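PDB 3PRL: NADP-dependent glyceraldehyde-3-phosphate dehydrogenase from Bacillus halodurans, which probably catalyses the NADP+-dependent, non-phosphorylating oxidation of glyceraldehyde 3-phosphate to 3-phosphoglycerate. Local coordinates for residues Tyr78-Leu83 against Ala171-Ala176. Residues are numbered along the deposited sequence; the frame is centred on the assembly and turned at random. Where two conformers were deposited one is given.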
# COMPACT_ATOMS: atom_id res chain seq x y z
N TYR D 78 -14.81 17.25 -10.58
CA TYR D 78 -15.99 17.50 -9.76
C TYR D 78 -16.99 18.36 -10.54
O TYR D 78 -18.16 18.02 -10.65
CB TYR D 78 -15.63 18.22 -8.45
CG TYR D 78 -14.79 17.43 -7.45
CD1 TYR D 78 -14.76 16.05 -7.46
CD2 TYR D 78 -14.08 18.09 -6.45
CE1 TYR D 78 -14.01 15.33 -6.54
CE2 TYR D 78 -13.32 17.38 -5.51
CZ TYR D 78 -13.29 16.00 -5.57
OH TYR D 78 -12.55 15.28 -4.65
N ALA D 79 -16.50 19.49 -11.08
CA ALA D 79 -17.35 20.45 -11.83
C ALA D 79 -18.00 19.82 -13.05
O ALA D 79 -19.17 20.05 -13.33
CB ALA D 79 -16.54 21.68 -12.24
N TRP D 80 -17.22 19.01 -13.76
CA TRP D 80 -17.72 18.31 -14.94
C TRP D 80 -18.81 17.33 -14.53
O TRP D 80 -19.85 17.27 -15.16
CB TRP D 80 -16.54 17.59 -15.61
CG TRP D 80 -16.85 16.77 -16.82
CD1 TRP D 80 -17.89 16.94 -17.71
CD2 TRP D 80 -16.08 15.67 -17.31
NE1 TRP D 80 -17.80 16.00 -18.71
CE2 TRP D 80 -16.70 15.21 -18.49
CE3 TRP D 80 -14.91 15.05 -16.88
CZ2 TRP D 80 -16.20 14.14 -19.23
CZ3 TRP D 80 -14.42 13.98 -17.60
CH2 TRP D 80 -15.06 13.54 -18.77
N ALA D 81 -18.55 16.58 -13.46
CA ALA D 81 -19.50 15.59 -12.93
C ALA D 81 -20.81 16.25 -12.56
O ALA D 81 -21.89 15.74 -12.90
CB ALA D 81 -18.92 14.87 -11.75
N ASP D 82 -20.72 17.38 -11.85
CA ASP D 82 -21.91 18.14 -11.46
C ASP D 82 -22.76 18.53 -12.67
O ASP D 82 -23.97 18.30 -12.69
CB ASP D 82 -21.54 19.39 -10.65
CG ASP D 82 -20.71 19.07 -9.40
OD1 ASP D 82 -20.49 17.88 -9.09
OD2 ASP D 82 -20.27 20.03 -8.74
N LEU D 83 -22.11 19.12 -13.68
CA LEU D 83 -22.81 19.54 -14.89
C LEU D 83 -23.42 18.36 -15.65
O LEU D 83 -24.48 18.51 -16.24
CB LEU D 83 -21.90 20.36 -15.82
CG LEU D 83 -21.24 21.66 -15.35
CD1 LEU D 83 -20.69 22.45 -16.55
CD2 LEU D 83 -22.16 22.55 -14.51
N ALA D 171 -14.77 7.28 -18.64
CA ALA D 171 -13.95 6.30 -17.93
C ALA D 171 -12.48 6.35 -18.39
O ALA D 171 -11.60 5.85 -17.70
CB ALA D 171 -14.50 4.91 -18.14
N LYS D 172 -12.23 6.94 -19.56
CA LYS D 172 -10.88 7.09 -20.13
C LYS D 172 -10.36 8.49 -19.99
O LYS D 172 -9.20 8.69 -19.63
CB LYS D 172 -10.88 6.73 -21.62
CG LYS D 172 -11.21 5.27 -21.90
CD LYS D 172 -11.46 5.04 -23.39
CE LYS D 172 -11.75 3.57 -23.68
NZ LYS D 172 -12.85 3.08 -22.81
N ILE D 173 -11.22 9.47 -20.27
CA ILE D 173 -10.85 10.88 -20.18
C ILE D 173 -10.54 11.31 -18.73
O ILE D 173 -9.51 11.93 -18.50
CB ILE D 173 -11.89 11.82 -20.83
CG1 ILE D 173 -12.20 11.38 -22.27
CG2 ILE D 173 -11.38 13.28 -20.84
CD1 ILE D 173 -13.46 12.05 -22.85
N ALA D 174 -11.40 10.95 -17.77
CA ALA D 174 -11.20 11.41 -16.37
C ALA D 174 -9.87 11.00 -15.76
O ALA D 174 -9.18 11.86 -15.23
CB ALA D 174 -12.36 10.99 -15.45
N PRO D 175 -9.53 9.68 -15.79
CA PRO D 175 -8.25 9.33 -15.14
C PRO D 175 -7.08 9.97 -15.83
O PRO D 175 -6.08 10.30 -15.18
CB PRO D 175 -8.16 7.80 -15.26
CG PRO D 175 -9.35 7.36 -16.16
CD PRO D 175 -10.35 8.48 -16.10
N ALA D 176 -7.19 10.12 -17.15
CA ALA D 176 -6.14 10.74 -17.96
C ALA D 176 -5.84 12.19 -17.58
O ALA D 176 -4.68 12.56 -17.36
CB ALA D 176 -6.47 10.61 -19.46
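Trp80 NE1, the one polar atom of a buried indole, is hydrogen-bonded to Met198 O, which helps hold the ring in the orientation that brings its carbon end against Ile173 and Ala174. The arrangement is a worked example of a single large aromatic side chain joining two helices whose backbones stay well apart.

The spacing makes the point: CA of Trp80 and CA of Ala174, the closest such pair, are 9.6 Å from each other. Trp80 holds its CG anti to the backbone N (chi1 178°), which carries the six-membered ring toward helix 167-178. There Trp80 CH2 reaches Ile173 CB at 4.2 Å, while the adjacent Trp80 CZ3 meets the methyl CB of Ala174 at 4.2 Å. Both carbons approach the ring obliquely, and the side chains of Trp80 and Ile173 cross at about a right angle. The contact is therefore loose van der Waals packing at the far end of the six-membered ring, around CH2 and CZ3, with no hydrogen bond between the segments. Next to Ile173 along the helix, Lys172 turns to other partners, its NZ hydrogen-bonded to Leu168 O and Thr238 OG1.

Helix 167-178 is kinked here, in part because Pro175 has no N-H for the preceding turn. It forms the crossover between parallel strands 144-159 and 182-186 of the Rossmann-like coenzyme-binding domain, and Ile173 also packs on Val183 and Phe185 of the latter strand. Helix 70-86 lies farther out from that sheet, and its Trp80 also touches Ile117 of helix 103-124 and Ala201 and Leu202 of helix 192-204.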